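Local coordinates for dally-like, isoform A (Drosophila melanogaster, PDB 6XTZ), which probably binds Wnt and Hedgehog proteins as a GPI-anchored heparan sulfate proteoglycan of the cell surface, shielding the Wnt lipid so that signalling can act at a distance, at residues E270-A273 against M274-K278; Y456-F459 against W460-L463; Y110-I113 against Y114-S118. The protein carries 5 engineered substitutions. All blocks are in the same frame, centred on the assembly; numbering follows the deposited sequence.

In the fold
The modelled chain is the elongated, mainly helical glypican core of the longer GPI-anchored protein, and the three contacts follow one another along it without nesting or crossing. Contact 3 comes first, at residues 110-118, closing the kink where the long helix 51-110 gives way to the short helix 112-116, about 44 Å from the chain centre and near the lipid pocket. Contact 1 is one stretch of helix 263-283, partly buried and centred about 8 Å from the chain centre. Contact 2 closes the turn from helix 441-455 into helix 459-467. Contacts 1 and 2 have centres 13 Å apart and touch through the Glu270-Lys458 salt bridge, whereas contact 3 stays about 31 Å from contact 1, nearest atoms.

Contact 1 (E270-A273 against M274-K278); sequences ENFA and MAMDK
Glu270 and Met274 are joined by an alpha-helical i to i+4 bond within helix 263-283 of the helical glypican core, with Met274 N 2.9 Å from Glu270 O. The Glu270 carboxylate serves another part of the fold: its OE2 forms a salt bridge with Lys458. Asn271 repeats the backbone pattern by accepting Ala275 N, and its side chain meets the end of Met274, where OD1 has CE at 3.3 Å. A bend at the last Met274 torsion (chi3 -64°) swings that methyl back over the preceding turn. Asn271 ND2 is bonded to Glu268 OE1, which probably fixes the rotation of the amide.

Phe272 carries the main side-chain contact. It and Met276 point the same way, side by side, and Met276 CG sits over one ring face, 3.7 Å from the ring centroid and 24° off the normal, a CH-pi contact. The sulfur follows obliquely, with Met276 SD 4.6 Å from the same centroid, a Met-aromatic pair. Ala206 and Ala210 of helix 185-216 also touch this ring, while Met276 reaches Val453 and Leu533 of two further helices. An alanine in place of Phe272 would probably leave Met276 CG without the ring face it lies on and its sulfur without its aromatic neighbour, and open a gap toward helix 185-216.

Ala273 continues the backbone ladder, its O accepting Asp277 N. Asp277 OD1 forms a salt bridge with Arg450 NE, and Asp277 CB lies 3.6 Å from Ala273 O.

Contact 2 (Y456-F459 against W460-L463); sequences YKKF and WSNL
The ring of Phe459 stands with its edge over the indole of Trp460, CD2 of Phe459 lying 3.6 Å above the indole plane and over its centre. The planes meet at 88° and the centroids of the Phe459 ring and the Trp460 six-membered ring are 5.0 Å apart, so this is a T-shaped (edge-to-face) pair between neighbours in sequence. It sits where a type I beta turn, Tyr456 to Phe459, joins helix 441-455 to helix 459-467. Phe459 carries CG anti to its own amide nitrogen (chi1 170°), which brings CD2 and CE2 over the indole. The indole also meets Trp269 and Phe265 edge-to-face, and Met76 of the long helix 51-110 packs on Phe459, so the pair is wedged between helices.

Farther along, Leu463 CD1 approaches Phe459 CE2 obliquely at 4.2 Å, adding an apolar neighbour to the same ring.

The backbone bonds in this first turn are weak. Asn462 N gives a weak bond to Lys458 O at 3.0 Å, with an N-H...O angle of only 132°, and a second, longer and also weak one to Phe459 O. One amide is thus shared between two carbonyls, and neither bond is straight. Two waters add further links. One accepts from Trp460 N at 2.9 Å and lies 2.8 Å from Lys457 O, to which it probably donates, though it has other acceptors in reach; it bridges the turn to the residues that follow it. The other donates to Phe459 O at 2.9 Å and takes a weak bond from the side-chain amide of Asn462, whose ND2 stands 3.4 Å away from that water.

Contact 3 (Y110-I113 against Y114-S118); sequences YGVI and YERNS
Ile113 CA and Val112 O lie over one face of the Arg116 guanidinium, Ile113 CA 3.9 Å above the plane and offset toward the rim. At the end of the group, NH2 of Arg116 comes within 3.6 Å of Ile113 CG1, the two side chains crossing at a slant. A bend in the arginine chain (chi3 45°) folds the group back over the preceding turn, and NH2 is hydrogen-bonded to a glycerol, probably from the crystallisation liquor. The Tyr114 ring meets Phe106 edge-to-face, and Phe121 also touches it; Tyr114 CB packs 3.8 Å from Tyr110 CB.

These contacts lie at the break between helix 51-110 and helix 112-116. Gly111 leaves helix 51-110 with positive phi (80°), a value that favours glycine, and at once becomes the N-cap residue of helix 112-116. Its carbonyl receives Glu115 N at 3.2 Å in a nearly straight bond (172°) within the carbonyl plane, and a weaker one from Tyr114 N. Arg116 N reaches Val112 O at 2.7 Å. The side chain of Tyr114 is about 8 Å from the bound O-palmitoleoyl serine. One turn on, Ser118 OG donates to Glu115 O at 3.2 Å.

Contact 1 (E270-A273 against M274-K278)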
loop_
_atom_site.group_PDB
_atom_site.type_symbol
_atom_site.label_atom_id
_atom_site.label_comp_id
_atom_site.label_asym_id
_atom_site.label_seq_id
_atom_site.Cartn_x
_atom_site.Cartn_y
_atom_site.Cartn_z
ATOM N N GLU A 270 -8.542 -0.151 -0.249
ATOM C CA GLU A 270 -9.063 0.842 0.685
ATOM C C GLU A 270 -8.710 0.481 2.121
ATOM O O GLU A 270 -8.366 1.361 2.919
ATOM C CB GLU A 270 -10.576 0.982 0.517
ATOM C CG GLU A 270 -11.001 1.572 -0.819
ATOM C CD GLU A 270 -12.488 1.855 -0.883
ATOM O OE1 GLU A 270 -13.180 1.639 0.132
ATOM O OE2 GLU A 270 -12.967 2.292 -1.951
ATOM N N ASN A 271 -8.793 -0.806 2.471
ATOM C CA ASN A 271 -8.367 -1.234 3.802
ATOM C C ASN A 271 -6.883 -0.965 4.011
ATOM O O ASN A 271 -6.461 -0.578 5.106
ATOM C CB ASN A 271 -8.673 -2.718 4.009
ATOM C CG ASN A 271 -10.159 -3.017 4.015
ATOM O OD1 ASN A 271 -10.984 -2.133 4.246
ATOM N ND2 ASN A 271 -10.508 -4.272 3.768
ATOM N N PHE A 272 -6.075 -1.167 2.966
ATOM C CA PHE A 272 -4.654 -0.849 3.050
ATOM C C PHE A 272 -4.436 0.639 3.292
ATOM O O PHE A 272 -3.596 1.025 4.113
ATOM C CB PHE A 272 -3.940 -1.295 1.772
ATOM C CG PHE A 272 -2.605 -0.639 1.562
ATOM C CD1 PHE A 272 -1.480 -1.096 2.228
ATOM C CD2 PHE A 272 -2.472 0.434 0.693
ATOM C CE1 PHE A 272 -0.249 -0.496 2.035
ATOM C CE2 PHE A 272 -1.245 1.042 0.498
ATOM C CZ PHE A 272 -0.133 0.577 1.173
ATOM N N ALA A 273 -5.180 1.493 2.583
ATOM C CA ALA A 273 -5.005 2.933 2.743
ATOM C C ALA A 273 -5.451 3.396 4.125
ATOM O O ALA A 273 -4.853 4.311 4.701
ATOM C CB ALA A 273 -5.771 3.682 1.655
ATOM N N MET A 274 -6.505 2.784 4.669
ATOM C CA MET A 274 -6.972 3.169 5.996
ATOM C C MET A 274 -6.011 2.690 7.076
ATOM O O MET A 274 -5.794 3.386 8.074
ATOM C CB MET A 274 -8.379 2.623 6.239
ATOM C CG MET A 274 -9.449 3.268 5.372
ATOM S SD MET A 274 -11.123 2.697 5.736
ATOM C CE MET A 274 -10.994 0.964 5.306
ATOM N N ALA A 275 -5.422 1.507 6.894
ATOM C CA ALA A 275 -4.449 1.019 7.863
ATOM C C ALA A 275 -3.146 1.803 7.778
ATOM O O ALA A 275 -2.487 2.034 8.799
ATOM C CB ALA A 275 -4.201 -0.473 7.652
ATOM N N MET A 276 -2.758 2.224 6.570
ATOM C CA MET A 276 -1.567 3.057 6.423
ATOM C C MET A 276 -1.745 4.401 7.112
ATOM O O MET A 276 -0.802 4.926 7.716
ATOM C CB MET A 276 -1.243 3.260 4.943
ATOM C CG MET A 276 -0.586 2.067 4.287
ATOM S SD MET A 276 1.135 1.848 4.770
ATOM C CE MET A 276 1.884 3.273 3.990
ATOM N N ASP A 277 -2.943 4.984 7.021
ATOM C CA ASP A 277 -3.185 6.267 7.668
ATOM C C ASP A 277 -3.164 6.137 9.186
ATOM O O ASP A 277 -2.785 7.084 9.884
ATOM C CB ASP A 277 -4.516 6.850 7.198
ATOM C CG ASP A 277 -4.693 8.300 7.602
ATOM O OD1 ASP A 277 -4.026 9.171 7.006
ATOM O OD2 ASP A 277 -5.501 8.571 8.515
ATOM N N LYS A 278 -3.562 4.975 9.711
ATOM C CA LYS A 278 -3.502 4.756 11.152
ATOM C C LYS A 278 -2.062 4.623 11.630
ATOM O O LYS A 278 -1.693 5.184 12.669
ATOM C CB LYS A 278 -4.308 3.514 11.531
ATOM C CG LYS A 278 -5.808 3.737 11.607
ATOM C CD LYS A 278 -6.496 2.555 12.274
ATOM C CE LYS A 278 -7.951 2.861 12.592
ATOM N NZ LYS A 278 -8.602 1.749 13.340
#

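Contact 2 (Y456-F459 against W460-L463)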
loop_
_atom_site.group_PDB
_atom_site.type_symbol
_atom_site.label_atom_id
_atom_site.label_comp_id
_atom_site.label_asym_id
_atom_site.label_seq_id
_atom_site.Cartn_x
_atom_site.Cartn_y
_atom_site.Cartn_z
ATOM N N TYR A 456 -4.353 7.861 -3.394
ATOM C CA TYR A 456 -4.576 6.618 -4.122
ATOM C C TYR A 456 -5.557 5.683 -3.426
ATOM O O TYR A 456 -5.632 4.504 -3.792
ATOM C CB TYR A 456 -3.250 5.887 -4.342
ATOM C CG TYR A 456 -2.271 6.623 -5.228
ATOM C CD1 TYR A 456 -2.608 6.972 -6.529
ATOM C CD2 TYR A 456 -1.004 6.951 -4.769
ATOM C CE1 TYR A 456 -1.712 7.642 -7.344
ATOM C CE2 TYR A 456 -0.104 7.618 -5.573
ATOM C CZ TYR A 456 -0.460 7.961 -6.858
ATOM O OH TYR A 456 0.443 8.625 -7.653
ATOM N N LYS A 457 -6.308 6.177 -2.438
ATOM C CA LYS A 457 -7.244 5.322 -1.713
ATOM C C LYS A 457 -8.322 4.775 -2.642
ATOM O O LYS A 457 -8.594 3.569 -2.655
ATOM C CB LYS A 457 -7.871 6.100 -0.556
ATOM C CG LYS A 457 -8.865 5.305 0.279
ATOM C CD LYS A 457 -9.237 6.063 1.549
ATOM C CE LYS A 457 -10.242 5.294 2.395
ATOM N NZ LYS A 457 -11.561 5.166 1.720
ATOM N N LYS A 458 -8.945 5.651 -3.430
ATOM C CA LYS A 458 -9.999 5.270 -4.361
ATOM C C LYS A 458 -9.471 5.057 -5.776
ATOM O O LYS A 458 -10.220 5.220 -6.744
ATOM C CB LYS A 458 -11.104 6.325 -4.366
ATOM C CG LYS A 458 -11.727 6.600 -3.006
ATOM C CD LYS A 458 -12.649 5.472 -2.576
ATOM C CE LYS A 458 -13.435 5.851 -1.330
ATOM N NZ LYS A 458 -14.427 4.804 -0.961
ATOM N N PHE A 459 -8.193 4.693 -5.913
ATOM C CA PHE A 459 -7.576 4.624 -7.235
ATOM C C PHE A 459 -8.267 3.599 -8.125
ATOM O O PHE A 459 -8.541 3.873 -9.299
ATOM C CB PHE A 459 -6.086 4.296 -7.106
ATOM C CG PHE A 459 -5.426 3.972 -8.418
ATOM C CD1 PHE A 459 -4.967 4.983 -9.247
ATOM C CD2 PHE A 459 -5.271 2.656 -8.828
ATOM C CE1 PHE A 459 -4.365 4.688 -10.458
ATOM C CE2 PHE A 459 -4.674 2.356 -10.039
ATOM C CZ PHE A 459 -4.219 3.374 -10.853
ATOM N N TRP A 460 -8.557 2.415 -7.586
ATOM C CA TRP A 460 -9.064 1.329 -8.417
ATOM C C TRP A 460 -10.523 1.538 -8.806
ATOM O O TRP A 460 -10.902 1.268 -9.950
ATOM C CB TRP A 460 -8.871 -0.004 -7.693
ATOM C CG TRP A 460 -7.425 -0.298 -7.431
ATOM C CD1 TRP A 460 -6.745 -0.097 -6.265
ATOM C CD2 TRP A 460 -6.473 -0.818 -8.367
ATOM N NE1 TRP A 460 -5.431 -0.471 -6.414
ATOM C CE2 TRP A 460 -5.238 -0.917 -7.695
ATOM C CE3 TRP A 460 -6.546 -1.217 -9.704
ATOM C CZ2 TRP A 460 -4.085 -1.397 -8.315
ATOM C CZ3 TRP A 460 -5.402 -1.691 -10.320
ATOM C CH2 TRP A 460 -4.188 -1.779 -9.625
ATOM N N SER A 461 -11.355 2.023 -7.882
ATOM C CA SER A 461 -12.747 2.290 -8.223
ATOM C C SER A 461 -12.898 3.533 -9.090
ATOM O O SER A 461 -13.944 3.708 -9.724
ATOM C CB SER A 461 -13.592 2.433 -6.956
ATOM O OG SER A 461 -13.128 3.495 -6.138
ATOM N N ASN A 462 -11.881 4.389 -9.137
ATOM C CA ASN A 462 -11.908 5.588 -9.962
ATOM C C ASN A 462 -11.417 5.341 -11.382
ATOM O O ASN A 462 -11.605 6.209 -12.242
ATOM C CB ASN A 462 -11.065 6.691 -9.310
ATOM C CG ASN A 462 -11.248 8.039 -9.975
ATOM O OD1 ASN A 462 -12.240 8.730 -9.741
ATOM N ND2 ASN A 462 -10.285 8.427 -10.803
ATOM N N LEU A 463 -10.793 4.190 -11.647
ATOM C CA LEU A 463 -10.329 3.894 -13.002
ATOM C C LEU A 463 -11.443 3.963 -14.038
ATOM O O LEU A 463 -11.251 4.636 -15.066
ATOM C CB LEU A 463 -9.625 2.532 -13.023
ATOM C CG LEU A 463 -8.114 2.541 -12.786
ATOM C CD1 LEU A 463 -7.571 1.125 -12.767
ATOM C CD2 LEU A 463 -7.420 3.368 -13.857
HETATM O O HOH W 1 -9.066 1.813 -4.759
HETATM O O HOH W 2 -7.703 6.240 -10.775
#

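Contact 3 (Y110-I113 against Y114-S118)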
loop_
_atom_site.group_PDB
_atom_site.type_symbol
_atom_site.label_atom_id
_atom_site.label_comp_id
_atom_site.label_asym_id
_atom_site.label_seq_id
_atom_site.Cartn_x
_atom_site.Cartn_y
_atom_site.Cartn_z
ATOM N N TYR A 110 29.685 10.643 30.265
ATOM C CA TYR A 110 29.985 9.646 31.283
ATOM C C TYR A 110 31.433 9.175 31.266
ATOM O O TYR A 110 31.886 8.592 32.255
ATOM C CB TYR A 110 29.053 8.441 31.126
ATOM C CG TYR A 110 27.608 8.760 31.443
ATOM C CD1 TYR A 110 26.759 9.276 30.472
ATOM C CD2 TYR A 110 27.098 8.556 32.718
ATOM C CE1 TYR A 110 25.439 9.573 30.763
ATOM C CE2 TYR A 110 25.780 8.849 33.016
ATOM C CZ TYR A 110 24.956 9.358 32.035
ATOM O OH TYR A 110 23.644 9.652 32.326
ATOM N N GLY A 111 32.168 9.408 30.180
ATOM C CA GLY A 111 33.584 9.099 30.173
ATOM C C GLY A 111 33.883 7.626 29.944
ATOM O O GLY A 111 33.173 6.922 29.224
ATOM N N VAL A 112 34.959 7.159 30.586
ATOM C CA VAL A 112 35.476 5.817 30.333
ATOM C C VAL A 112 34.535 4.748 30.877
ATOM O O VAL A 112 34.499 3.625 30.359
ATOM C CB VAL A 112 36.897 5.694 30.921
ATOM C CG1 VAL A 112 37.446 4.286 30.760
ATOM C CG2 VAL A 112 37.827 6.699 30.254
ATOM N N ILE A 113 33.748 5.068 31.909
ATOM C CA ILE A 113 32.822 4.077 32.451
ATOM C C ILE A 113 31.775 3.686 31.414
ATOM O O ILE A 113 31.283 2.552 31.415
ATOM C CB ILE A 113 32.173 4.593 33.752
ATOM C CG1 ILE A 113 31.380 3.474 34.432
ATOM C CG2 ILE A 113 31.262 5.773 33.474
ATOM C CD1 ILE A 113 30.792 3.860 35.771
ATOM N N TYR A 114 31.426 4.602 30.507
ATOM C CA TYR A 114 30.540 4.231 29.408
ATOM C C TYR A 114 31.308 3.526 28.299
ATOM O O TYR A 114 30.877 2.479 27.805
ATOM C CB TYR A 114 29.823 5.462 28.852
ATOM C CG TYR A 114 29.179 5.206 27.504
ATOM C CD1 TYR A 114 27.970 4.529 27.407
ATOM C CD2 TYR A 114 29.785 5.633 26.329
ATOM C CE1 TYR A 114 27.382 4.285 26.176
ATOM C CE2 TYR A 114 29.207 5.392 25.097
ATOM C CZ TYR A 114 28.006 4.720 25.026
ATOM O OH TYR A 114 27.428 4.483 23.800
ATOM N N GLU A 115 32.448 4.095 27.894
ATOM C CA GLU A 115 33.242 3.503 26.821
ATOM C C GLU A 115 33.686 2.089 27.170
ATOM O O GLU A 115 33.882 1.258 26.275
ATOM C CB GLU A 115 34.450 4.394 26.522
ATOM C CG GLU A 115 35.225 4.016 25.271
ATOM C CD GLU A 115 36.297 5.032 24.922
ATOM O OE1 GLU A 115 36.226 6.171 25.428
ATOM O OE2 GLU A 115 37.212 4.691 24.144
ATOM N N ARG A 116 33.841 1.799 28.462
ATOM C CA ARG A 116 34.165 0.442 28.891
ATOM C C ARG A 116 33.042 -0.527 28.541
ATOM O O ARG A 116 33.299 -1.685 28.190
ATOM C CB ARG A 116 34.434 0.432 30.394
ATOM C CG ARG A 116 35.717 -0.260 30.810
ATOM C CD ARG A 116 36.249 0.353 32.095
ATOM N NE ARG A 116 35.190 0.536 33.083
ATOM C CZ ARG A 116 35.311 1.279 34.179
ATOM N NH1 ARG A 116 36.447 1.916 34.428
ATOM N NH2 ARG A 116 34.295 1.390 35.024
ATOM N N ASN A 117 31.791 -0.073 28.632
ATOM C CA ASN A 117 30.631 -0.896 28.319
ATOM C C ASN A 117 29.918 -0.436 27.052
ATOM O O ASN A 117 28.731 -0.727 26.875
ATOM C CB ASN A 117 29.646 -0.905 29.488
ATOM C CG ASN A 117 30.322 -1.160 30.814
ATOM O OD1 ASN A 117 30.049 -0.476 31.797
ATOM N ND2 ASN A 117 31.218 -2.138 30.847
ATOM N N SER A 118 30.616 0.283 26.171
ATOM C CA SER A 118 29.981 0.757 24.948
ATOM C C SER A 118 29.514 -0.399 24.074
ATOM O O SER A 118 28.569 -0.238 23.294
ATOM C CB SER A 118 30.942 1.654 24.166
ATOM O OG SER A 118 32.058 0.917 23.698
#